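Long-range contacts in enoyl-CoA hydratase (Mycobacterium smegmatis, PDB 3PE8), which probably catalyses the reversible addition of water to the double bond of enoyl-CoA thioesters, as a zinc-binding member of the enoyl-CoA hydratase/isomerase (crotonase) family: residues V54-V59 with P94-I99; D115-S120 with A171-E176; A119-K124 with V177-D182. All blocks are in the same frame, centred on the assembly; numbering follows the deposited sequence.

Contact 1: V54-V59 with P94-I99; sequences VDVVIV and PVIGAI
Two neighbouring parallel strands in the core sheet of the crotonase fold meet where Val57, Ile58 and Val59 run beside Val95, Ile96 and Gly97. The axes of strands 56-59 and 95-99 approach to 4.6 Å and diverge by 23°, the twist expected of adjacent strands. Four backbone hydrogen bonds join them in the alternating pattern of a parallel ladder: Val57 N gives to Pro94 O at 2.9 Å, Ile96 N to Val57 O at 2.8 Å, Val59 N to Ile96 O and Ala98 N to Val59 O. A CA-H...O contact from Ile58 CA to Ile96 O, 3.2 Å long, lies beside them. This pairing belongs to the chain's six-stranded mixed sheet, in which strand 19-24 flanks 56-61 on the side away from 95-99. Apolar side chains line both faces. On one, Val59 CG2 reaches Val95 CG1 at 3.8 Å, the two side chains crossing at a slant; Val59 CG1 stands anti to its own nitrogen (chi1 175°), which leaves CG2 beside that nitrogen and turned to Val95. On the other face Val56 CG1 meets the tip of Ile96, CD1, at 3.8 Å, and Ile58 CG2 lies 4.1 Å from Ala98 CB; helix 183-195 packs over Val56 and Ile58 here. At the strand entrance Pro94 CD rests 3.5 Å from Asp55 O, while the Asp55 carboxylate turns off to salt bridges with Arg18 and Arg203.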
ATOM      1  N   VAL A  54      20.154  28.948  -9.146  1.00 16.79           N
ATOM      2  CA  VAL A  54      20.424  27.543  -9.512  1.00 14.95           C
ATOM      3  C   VAL A  54      19.160  26.849  -9.995  1.00 13.76           C
ATOM      4  O   VAL A  54      18.114  26.894  -9.326  1.00 14.44           O
ATOM      5  CB  VAL A  54      20.968  26.779  -8.293  1.00 14.57           C
ATOM      6  CG1 VAL A  54      21.159  25.266  -8.614  1.00 15.21           C
ATOM      7  CG2 VAL A  54      22.288  27.430  -7.802  1.00 15.02           C
ATOM      8  N   ASP A  55      19.243  26.225 -11.160  1.00 13.14           N
ATOM      9  CA  ASP A  55      18.131  25.394 -11.655  1.00 13.32           C
ATOM     10  C   ASP A  55      18.370  23.894 -11.516  1.00 11.89           C
ATOM     11  O   ASP A  55      17.418  23.127 -11.381  1.00 12.49           O
ATOM     12  CB  ASP A  55      17.831  25.682 -13.125  1.00 14.40           C
ATOM     13  CG  ASP A  55      17.166  27.006 -13.348  1.00 17.43           C
ATOM     14  OD1 ASP A  55      16.542  27.593 -12.414  1.00 18.76           O
ATOM     15  OD2 ASP A  55      17.276  27.464 -14.496  1.00 18.74           O
ATOM     16  N   VAL A  56      19.628  23.472 -11.642  1.00 11.32           N
ATOM     17  CA  VAL A  56      20.013  22.059 -11.749  1.00  9.89           C
ATOM     18  C   VAL A  56      21.309  21.845 -10.973  1.00  9.76           C
ATOM     19  O   VAL A  56      22.163  22.754 -10.909  1.00 10.49           O
ATOM     20  CB  VAL A  56      20.223  21.606 -13.246  1.00 10.00           C
ATOM     21  CG1 VAL A  56      20.691  20.157 -13.363  1.00 10.11           C
ATOM     22  CG2 VAL A  56      18.918  21.818 -14.057  1.00 10.94           C
ATOM     23  N   VAL A  57      21.412  20.692 -10.305  1.00  9.60           N
ATOM     24  CA  VAL A  57      22.625  20.285  -9.594  1.00  9.61           C
ATOM     25  C   VAL A  57      23.278  19.083 -10.301  1.00  9.75           C
ATOM     26  O   VAL A  57      22.561  18.136 -10.710  1.00  9.54           O
ATOM     27  CB  VAL A  57      22.317  19.899  -8.115  1.00  9.62           C
ATOM     28  CG1 VAL A  57      23.580  19.422  -7.402  1.00 11.84           C
ATOM     29  CG2 VAL A  57      21.727  21.105  -7.327  1.00 11.16           C
ATOM     30  N   ILE A  58      24.610  19.117 -10.438  1.00  9.47           N
ATOM     31  CA  ILE A  58      25.406  17.942 -10.802  1.00  9.42           C
ATOM     32  C   ILE A  58      26.232  17.536  -9.598  1.00  9.57           C
ATOM     33  O   ILE A  58      26.923  18.393  -9.023  1.00 11.22           O
ATOM     34  CB  ILE A  58      26.341  18.236 -12.024  1.00  9.55           C
ATOM     35  CG1 ILE A  58      25.516  18.605 -13.259  1.00 10.02           C
ATOM     36  CG2 ILE A  58      27.289  17.044 -12.309  1.00  8.64           C
ATOM     37  CD1 ILE A  58      26.329  19.150 -14.425  1.00 10.33           C
ATOM     38  N   VAL A  59      26.207  16.254  -9.256  1.00  9.04           N
ATOM     39  CA  VAL A  59      27.056  15.725  -8.207  1.00  8.65           C
ATOM     40  C   VAL A  59      28.108  14.834  -8.853  1.00  9.13           C
ATOM     41  O   VAL A  59      27.760  13.961  -9.643  1.00  9.11           O
ATOM     42  CB  VAL A  59      26.263  14.903  -7.168  1.00  9.40           C
ATOM     43  CG1 VAL A  59      27.218  14.232  -6.128  1.00 10.93           C
ATOM     44  CG2 VAL A  59      25.253  15.768  -6.403  1.00 10.98           C
ATOM     45  N   PRO A  94      16.346  19.294 -10.171  1.00 11.15           N
ATOM     46  CA  PRO A  94      16.939  18.039 -10.526  1.00 11.34           C
ATOM     47  C   PRO A  94      18.401  17.887 -10.126  1.00 10.61           C
ATOM     48  O   PRO A  94      19.167  18.832 -10.229  1.00 10.55           O
ATOM     49  CB  PRO A  94      16.862  18.023 -12.050  1.00 11.76           C
ATOM     50  CG  PRO A  94      15.890  19.022 -12.427  1.00 14.60           C
ATOM     51  CD  PRO A  94      15.800  20.004 -11.335  1.00 11.83           C
ATOM     52  N   VAL A  95      18.762  16.679  -9.700  1.00  9.43           N
ATOM     53  CA  VAL A  95      20.126  16.304  -9.330  1.00  8.79           C
ATOM     54  C   VAL A  95      20.612  15.204 -10.266  1.00  9.17           C
ATOM     55  O   VAL A  95      20.026  14.124 -10.332  1.00  9.60           O
ATOM     56  CB  VAL A  95      20.234  15.797  -7.878  1.00  9.78           C
ATOM     57  CG1 VAL A  95      21.687  15.404  -7.547  1.00 10.87           C
ATOM     58  CG2 VAL A  95      19.781  16.897  -6.898  1.00 10.79           C
ATOM     59  N   ILE A  96      21.658  15.508 -11.012  1.00  8.26           N
ATOM     60  CA  ILE A  96      22.291  14.608 -11.982  1.00  8.09           C
ATOM     61  C   ILE A  96      23.565  14.095 -11.330  1.00  8.87           C
ATOM     62  O   ILE A  96      24.400  14.892 -10.885  1.00 10.44           O
ATOM     63  CB  ILE A  96      22.693  15.327 -13.277  1.00  8.59           C
ATOM     64  CG1 ILE A  96      21.467  15.820 -14.013  1.00  9.05           C
ATOM     65  CG2 ILE A  96      23.548  14.347 -14.195  1.00  9.99           C
ATOM     66  CD1 ILE A  96      21.772  16.935 -15.054  1.00 10.26           C
ATOM     67  N   GLY A  97      23.688  12.776 -11.204  1.00  8.65           N
ATOM     68  CA  GLY A  97      24.943  12.180 -10.728  1.00  8.84           C
ATOM     69  C   GLY A  97      25.820  11.855 -11.900  1.00  8.99           C
ATOM     70  O   GLY A  97      25.392  11.090 -12.803  1.00  9.45           O
ATOM     71  N   ALA A  98      27.041  12.415 -11.928  1.00  8.15           N
ATOM     72  CA  ALA A  98      28.029  12.124 -12.976  1.00  8.21           C
ATOM     73  C   ALA A  98      29.049  11.212 -12.327  1.00  8.38           C
ATOM     74  O   ALA A  98      29.942  11.654 -11.580  1.00  8.82           O
ATOM     75  CB  ALA A  98      28.658  13.416 -13.511  1.00  9.11           C
ATOM     76  N   ILE A  99      28.860   9.922 -12.548  1.00  8.17           N
ATOM     77  CA  ILE A  99      29.646   8.905 -11.816  1.00  8.74           C
ATOM     78  C   ILE A  99      30.949   8.657 -12.548  1.00  8.92           C
ATOM     79  O   ILE A  99      30.971   8.016 -13.619  1.00  9.19           O
ATOM     80  CB  ILE A  99      28.861   7.622 -11.656  1.00  7.76           C
ATOM     81  CG1 ILE A  99      27.418   7.873 -11.146  1.00  9.10           C
ATOM     82  CG2 ILE A  99      29.621   6.677 -10.694  1.00  9.42           C
ATOM     83  CD1 ILE A  99      27.360   8.696  -9.827  1.00 10.05           C
TER

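Contact 2: D115-S120 with A171-E176; sequences DILIAS and AGLVTE
Leu173, the first residue of the loop to touch strand 116-120, follows the Schellman motif that ends helix 165-171 at Gly172. Its carbonyl oxygen lies 3.5 Å from Leu117 CD1, and its own CD1 is 4.3 Å from that same methyl. Val174 comes next, directing CG1 at Leu117 CB (3.9 Å) and at Ala119 CB (4.1 Å), so one methyl touches two alternate residues of the strand.

Thr175 grips Leu117 O with two bonds. Its backbone N donates at 2.9 Å in a nearly straight bond of 170°, and its hydroxyl OG1 donates at 2.9 Å from the opposite face of the carbonyl plane. A chi1 of 64° sets OG1 between the residue's own N and C, close enough to its amide for both to share one acceptor. The hydroxyl also bonds to Arg155 of the second subunit. Glu176 then accepts the Ala119 N-H on its carbonyl O at 2.9 Å, the first bond of the parallel ladder that Val177 and Val178 continue. Its extended side chain runs alongside Ile118, pointing the same way, and its carboxylate is held by salt bridges to Arg155 of the second subunit and to Arg189.

The loop thus leads from helix 165-171 into strand 177-178, the outermost of the crotonase sheet within this chain. Leu173 packs against helices 106-113 and 140-148 and, with Val174, against Phe125 of strand 124-126, while helix 183-195 covers Ile118.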
ATOM      1  N   ASP A 115      18.425  11.923  -9.274  1.00  8.78           N
ATOM      2  CA  ASP A 115      17.325  11.758 -10.204  1.00  8.69           C
ATOM      3  C   ASP A 115      17.744  11.045 -11.472  1.00  8.87           C
ATOM      4  O   ASP A 115      16.995  10.188 -11.969  1.00  9.45           O
ATOM      5  CB  ASP A 115      16.722  13.107 -10.553  1.00  9.81           C
ATOM      6  CG  ASP A 115      16.115  13.796  -9.339  1.00  9.72           C
ATOM      7  OD1 ASP A 115      15.185  13.207  -8.727  1.00 11.54           O
ATOM      8  OD2 ASP A 115      16.580  14.901  -8.964  1.00 11.76           O
ATOM      9  N   ILE A 116      18.924  11.377 -11.982  1.00  8.45           N
ATOM     10  CA  ILE A 116      19.402  10.935 -13.306  1.00  8.03           C
ATOM     11  C   ILE A 116      20.899  10.640 -13.147  1.00  8.33           C
ATOM     12  O   ILE A 116      21.617  11.453 -12.588  1.00  9.20           O
ATOM     13  CB  ILE A 116      19.285  12.082 -14.351  1.00  8.50           C
ATOM     14  CG1 ILE A 116      17.830  12.527 -14.534  1.00 10.05           C
ATOM     15  CG2 ILE A 116      19.984  11.649 -15.664  1.00  8.92           C
ATOM     16  CD1 ILE A 116      17.696  13.928 -15.299  1.00  9.09           C
ATOM     17  N   LEU A 117      21.352   9.490 -13.612  1.00  7.91           N
ATOM     18  CA  LEU A 117      22.780   9.163 -13.590  1.00  8.12           C
ATOM     19  C   LEU A 117      23.337   9.065 -15.004  1.00  8.80           C
ATOM     20  O   LEU A 117      22.682   8.506 -15.917  1.00  9.63           O
ATOM     21  CB  LEU A 117      23.037   7.836 -12.876  1.00  8.88           C
ATOM     22  CG  LEU A 117      22.705   7.747 -11.385  1.00  9.05           C
ATOM     23  CD1 LEU A 117      23.113   6.393 -10.779  1.00  9.65           C
ATOM     24  CD2 LEU A 117      23.416   8.884 -10.617  1.00  8.27           C
ATOM     25  N   ILE A 118      24.549   9.587 -15.167  1.00  8.59           N
ATOM     26  CA  ILE A 118      25.375   9.395 -16.337  1.00  9.43           C
ATOM     27  C   ILE A 118      26.705   8.847 -15.837  1.00  9.37           C
ATOM     28  O   ILE A 118      27.190   9.271 -14.817  1.00  9.54           O
ATOM     29  CB  ILE A 118      25.607  10.722 -17.066  1.00 10.36           C
ATOM     30  CG1 ILE A 118      24.266  11.316 -17.532  1.00 14.11           C
ATOM     31  CG2 ILE A 118      26.579  10.517 -18.262  1.00 13.23           C
ATOM     32  CD1 ILE A 118      24.381  12.833 -17.933  1.00 17.92           C
ATOM     33  N   ALA A 119      27.284   7.875 -16.543  1.00  9.69           N
ATOM     34  CA  ALA A 119      28.502   7.218 -16.090  1.00 10.32           C
ATOM     35  C   ALA A 119      29.637   7.371 -17.065  1.00 10.24           C
ATOM     36  O   ALA A 119      29.440   7.285 -18.252  1.00 11.41           O
ATOM     37  CB  ALA A 119      28.271   5.716 -15.884  1.00 10.95           C
ATOM     38  N   SER A 120      30.830   7.566 -16.532  1.00  9.73           N
ATOM     39  CA  SER A 120      32.058   7.301 -17.261  1.00 10.77           C
ATOM     40  C   SER A 120      32.177   5.798 -17.566  1.00 11.17           C
ATOM     41  O   SER A 120      31.673   4.938 -16.808  1.00 11.36           O
ATOM     42  CB  SER A 120      33.237   7.753 -16.384  1.00 11.06           C
ATOM     43  OG  SER A 120      34.451   7.370 -16.944  1.00 15.03           O
ATOM     44  N   ALA A 171      21.204  -2.600 -17.403  1.00 12.45           N
ATOM     45  CA  ALA A 171      20.246  -2.826 -16.324  1.00 13.45           C
ATOM     46  C   ALA A 171      19.315  -1.675 -16.027  1.00 13.24           C
ATOM     47  O   ALA A 171      18.301  -1.884 -15.345  1.00 14.73           O
ATOM     48  CB  ALA A 171      20.994  -3.202 -15.012  1.00 14.76           C
ATOM     49  N   GLY A 172      19.647  -0.460 -16.468  1.00 12.17           N
ATOM     50  CA  GLY A 172      18.839   0.733 -16.207  1.00 12.13           C
ATOM     51  C   GLY A 172      19.262   1.601 -15.041  1.00 10.78           C
ATOM     52  O   GLY A 172      18.571   2.552 -14.678  1.00 12.30           O
ATOM     53  N   LEU A 173      20.407   1.277 -14.454  1.00 10.43           N
ATOM     54  CA  LEU A 173      20.896   2.055 -13.339  1.00  9.44           C
ATOM     55  C   LEU A 173      21.392   3.434 -13.776  1.00  9.93           C
ATOM     56  O   LEU A 173      21.308   4.372 -13.002  1.00  9.75           O
ATOM     57  CB  LEU A 173      21.999   1.291 -12.580  1.00 10.30           C
ATOM     58  CG  LEU A 173      22.652   1.962 -11.401  1.00  9.16           C
ATOM     59  CD1 LEU A 173      21.687   2.340 -10.263  1.00 10.83           C
ATOM     60  CD2 LEU A 173      23.805   1.072 -10.830  1.00 12.20           C
ATOM     61  N   VAL A 174      21.949   3.514 -14.983  1.00  9.18           N
ATOM     62  CA  VAL A 174      22.405   4.774 -15.561  1.00  8.81           C
ATOM     63  C   VAL A 174      21.728   4.964 -16.906  1.00  9.09           C
ATOM     64  O   VAL A 174      21.286   3.993 -17.574  1.00 11.07           O
ATOM     65  CB  VAL A 174      23.942   4.877 -15.704  1.00  9.01           C
ATOM     66  CG1 VAL A 174      24.615   4.628 -14.350  1.00  9.74           C
ATOM     67  CG2 VAL A 174      24.478   3.909 -16.788  1.00 11.56           C
ATOM     68  N   THR A 175      21.635   6.224 -17.307  1.00  9.82           N
ATOM     69  CA  THR A 175      20.976   6.568 -18.573  1.00 10.17           C
ATOM     70  C   THR A 175      21.900   6.607 -19.799  1.00 10.89           C
ATOM     71  O   THR A 175      21.449   6.554 -20.970  1.00 11.19           O
ATOM     72  CB  THR A 175      20.265   7.919 -18.502  1.00  9.84           C
ATOM     73  OG1 THR A 175      21.192   8.999 -18.303  1.00 10.29           O
ATOM     74  CG2 THR A 175      19.150   7.939 -17.412  1.00 10.02           C
ATOM     75  N   GLU A 176      23.204   6.704 -19.541  1.00 11.35           N
ATOM     76  CA  GLU A 176      24.192   6.993 -20.567  1.00 11.75           C
ATOM     77  C   GLU A 176      25.576   6.655 -20.023  1.00 11.06           C
ATOM     78  O   GLU A 176      25.842   6.876 -18.840  1.00 10.20           O
ATOM     79  CB  GLU A 176      24.094   8.481 -20.940  1.00 12.45           C
ATOM     80  CG  GLU A 176      24.922   8.916 -22.095  1.00 15.11           C
ATOM     81  CD  GLU A 176      24.726  10.389 -22.479  1.00 17.68           C
ATOM     82  OE1 GLU A 176      24.049  11.174 -21.754  1.00 16.14           O
ATOM     83  OE2 GLU A 176      25.325  10.784 -23.519  1.00 19.26           O
TER

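Contact 3: A119-K124 with V177-D182; sequences ASENAK and VVAHDD
Ser120 and His180 meet at the outer edge of the crotonase-fold sheet, where strand 116-120 pairs in parallel with the short strand 177-178 and both segments then turn away. The imidazole presents its edge to the serine: Ser120 OG lies in the ring plane, 2.8 Å from His180 ND1, in a hydrogen bond whose donor may be either group. With OG anti to the backbone nitrogen (chi1 172°) and beside the carbonyl carbon, the oxygen is turned toward the following residues and accepts from Asn122 N at 3.0 Å, forming an ST turn within the type I turn from Ser120 to Ala123. On its far side the ring is anchored through NE2 to Asp63, so both ring nitrogens are engaged. Asn122 crosses His180 at about a right angle, its amide plane inclined 34° to the ring and its ND2 3.4 Å from His180 CG.

The strands themselves are tied by Val178 N to Ala119 O at 3.0 Å and by Glu121 N to Val178 O at 2.9 Å, the latter bent to 136° as the pairing ends. Val177 CG1 approaches Glu121 CA at 3.9 Å, and the Val177 side chain also packs on helix 165-171. Less certain is a bond made in one of two conformers modelled for Glu121: its carboxylate lies beside Ala179, and OE2 accepts the His180 N-H at 2.9 Å from above the carboxylate plane.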
ATOM      1  N   ALA A 119      27.284   7.875 -16.543  1.00  9.69           N
ATOM      2  CA  ALA A 119      28.502   7.218 -16.090  1.00 10.32           C
ATOM      3  C   ALA A 119      29.637   7.371 -17.065  1.00 10.24           C
ATOM      4  O   ALA A 119      29.440   7.285 -18.252  1.00 11.41           O
ATOM      5  CB  ALA A 119      28.271   5.716 -15.884  1.00 10.95           C
ATOM      6  N   SER A 120      30.830   7.566 -16.532  1.00  9.73           N
ATOM      7  CA  SER A 120      32.058   7.301 -17.261  1.00 10.77           C
ATOM      8  C   SER A 120      32.177   5.798 -17.566  1.00 11.17           C
ATOM      9  O   SER A 120      31.673   4.938 -16.808  1.00 11.36           O
ATOM     10  CB  SER A 120      33.237   7.753 -16.384  1.00 11.06           C
ATOM     11  OG  SER A 120      34.451   7.370 -16.944  1.00 15.03           O
ATOM     12  N   GLU A 121      32.911   5.491 -18.644  1.00 13.26           N
ATOM     13  CA  GLU A 121      33.297   4.135 -18.972  0.70 14.72           C
ATOM     14  C   GLU A 121      34.027   3.490 -17.768  1.00 15.73           C
ATOM     15  O   GLU A 121      34.004   2.276 -17.611  1.00 17.38           O
ATOM     16  CB  GLU A 121      34.211   4.142 -20.213  0.70 16.61           C
ATOM     17  CG  GLU A 121      35.536   4.908 -19.974  0.70 19.94           C
ATOM     18  CD  GLU A 121      36.257   5.349 -21.250  0.70 23.38           C
ATOM     19  OE1 GLU A 121      36.045   4.718 -22.325  0.70 30.35           O
ATOM     20  OE2 GLU A 121      37.031   6.341 -21.192  0.70 18.68           O
ATOM     21  N   ASN A 122      34.645   4.335 -16.946  1.00 16.41           N
ATOM     22  CA  ASN A 122      35.350   3.932 -15.704  1.00 18.71           C
ATOM     23  C   ASN A 122      34.500   3.756 -14.472  1.00 17.13           C
ATOM     24  O   ASN A 122      34.987   3.327 -13.408  1.00 18.17           O
ATOM     25  CB  ASN A 122      36.429   4.982 -15.410  1.00 20.89           C
ATOM     26  CG  ASN A 122      37.494   4.985 -16.470  1.00 26.95           C
ATOM     27  OD1 ASN A 122      37.663   3.988 -17.193  1.00 32.83           O
ATOM     28  ND2 ASN A 122      38.228   6.093 -16.585  1.00 32.31           N
ATOM     29  N   ALA A 123      33.231   4.109 -14.564  1.00 13.86           N
ATOM     30  CA  ALA A 123      32.361   3.950 -13.394  1.00 12.80           C
ATOM     31  C   ALA A 123      32.171   2.483 -13.100  1.00 12.21           C
ATOM     32  O   ALA A 123      32.141   1.637 -14.000  1.00 12.24           O
ATOM     33  CB  ALA A 123      31.047   4.588 -13.651  1.00 12.77           C
ATOM     34  N   LYS A 124      32.040   2.178 -11.834  1.00 11.55           N
ATOM     35  CA  LYS A 124      31.630   0.823 -11.408  1.00 11.16           C
ATOM     36  C   LYS A 124      30.898   0.954 -10.109  1.00 10.19           C
ATOM     37  O   LYS A 124      31.058   1.949  -9.403  1.00 10.92           O
ATOM     38  CB  LYS A 124      32.796  -0.146 -11.279  1.00 13.91           C
ATOM     39  CG  LYS A 124      33.956   0.343 -10.535  1.00 16.82           C
ATOM     40  CD  LYS A 124      35.175  -0.567 -10.766  1.00 21.66           C
ATOM     41  CE  LYS A 124      36.330  -0.111  -9.904  1.00 27.11           C
ATOM     42  NZ  LYS A 124      37.555  -0.892 -10.190  1.00 30.84           N
ATOM     43  N   VAL A 177      26.421   6.108 -20.897  1.00 11.30           N
ATOM     44  CA  VAL A 177      27.826   5.837 -20.606  1.00 10.53           C
ATOM     45  C   VAL A 177      28.638   6.552 -21.676  1.00 11.14           C
ATOM     46  O   VAL A 177      28.372   6.394 -22.881  1.00 11.56           O
ATOM     47  CB  VAL A 177      28.179   4.344 -20.619  1.00  9.81           C
ATOM     48  CG1 VAL A 177      29.681   4.170 -20.432  1.00 10.33           C
ATOM     49  CG2 VAL A 177      27.405   3.649 -19.502  1.00 12.38           C
ATOM     50  N   VAL A 178      29.629   7.326 -21.216  1.00 10.79           N
ATOM     51  CA  VAL A 178      30.491   8.126 -22.100  1.00 11.58           C
ATOM     52  C   VAL A 178      31.959   7.934 -21.745  1.00 11.35           C
ATOM     53  O   VAL A 178      32.293   7.465 -20.654  1.00 11.94           O
ATOM     54  CB  VAL A 178      30.162   9.631 -22.031  1.00 12.76           C
ATOM     55  CG1 VAL A 178      28.706   9.891 -22.479  1.00 15.36           C
ATOM     56  CG2 VAL A 178      30.390  10.181 -20.626  1.00 13.26           C
ATOM     57  N   ALA A 179      32.842   8.296 -22.679  1.00 11.94           N
ATOM     58  CA  ALA A 179      34.259   8.277 -22.415  1.00 12.95           C
ATOM     59  C   ALA A 179      34.549   9.113 -21.175  1.00 12.62           C
ATOM     60  O   ALA A 179      33.921  10.144 -20.922  1.00 12.85           O
ATOM     61  CB  ALA A 179      35.059   8.850 -23.650  1.00 14.51           C
ATOM     62  N   HIS A 180      35.559   8.720 -20.423  1.00 12.97           N
ATOM     63  CA  HIS A 180      35.826   9.406 -19.174  1.00 12.98           C
ATOM     64  C   HIS A 180      35.999  10.914 -19.352  1.00 13.26           C
ATOM     65  O   HIS A 180      35.462  11.719 -18.561  1.00 13.32           O
ATOM     66  CB  HIS A 180      37.095   8.831 -18.523  1.00 14.12           C
ATOM     67  CG  HIS A 180      37.342   9.372 -17.156  1.00 14.28           C
ATOM     68  ND1 HIS A 180      36.601   8.968 -16.064  1.00 17.11           N
ATOM     69  CD2 HIS A 180      38.197  10.323 -16.708  1.00 15.52           C
ATOM     70  CE1 HIS A 180      37.007   9.636 -14.998  1.00 15.71           C
ATOM     71  NE2 HIS A 180      37.983  10.457 -15.356  1.00 16.77           N
ATOM     72  N   ASP A 181      36.732  11.327 -20.380  1.00 14.50           N
ATOM     73  CA  ASP A 181      37.016  12.757 -20.487  0.50 15.65           C
ATOM     74  C   ASP A 181      35.815  13.567 -21.011  1.00 15.34           C
ATOM     75  O   ASP A 181      35.867  14.795 -21.046  1.00 17.19           O
ATOM     76  CB  ASP A 181      38.299  13.006 -21.282  0.50 16.60           C
ATOM     77  CG  ASP A 181      39.556  12.479 -20.571  0.50 18.15           C
ATOM     78  OD1 ASP A 181      39.581  12.279 -19.329  0.50 20.66           O
ATOM     79  OD2 ASP A 181      40.544  12.275 -21.291  0.50 23.87           O
ATOM     80  N   ASP A 182      34.713  12.883 -21.350  1.00 14.49           N
ATOM     81  CA  ASP A 182      33.471  13.503 -21.764  1.00 14.89           C
ATOM     82  C   ASP A 182      32.383  13.500 -20.686  1.00 13.78           C
ATOM     83  O   ASP A 182      31.275  13.925 -20.931  1.00 13.25           O
ATOM     84  CB  ASP A 182      32.942  12.746 -22.975  1.00 15.37           C
ATOM     85  CG  ASP A 182      33.840  12.885 -24.184  1.00 21.37           C
ATOM     86  OD1 ASP A 182      34.564  13.926 -24.298  1.00 23.21           O
ATOM     87  OD2 ASP A 182      33.810  11.943 -25.041  1.00 26.22           O
TER

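How the contacts relate
All three contacts lie on one six-stranded sheet: contact 1 joins strands 56-61 and 95-99, while contacts 2 and 3 run from strand 116-120 to the loop before strand 177-178 and to that strand itself. Contact 1 is centred about 12 Å from contact 2 and 16 Å from contact 3. Probable hydrogen bonds from Gly97 N to Ile116 O, Ile99 N to Ile118 O and Ser120 N to Ile99 O bind contact 1 to the others. Contact 1 closes first along the chain; the others share Ala119 and Ser120. Together they tie consecutive strands from the sheet's buried middle to its outer end. Contact 2 meets the second subunit through several residues, contact 1 through Pro94 alone.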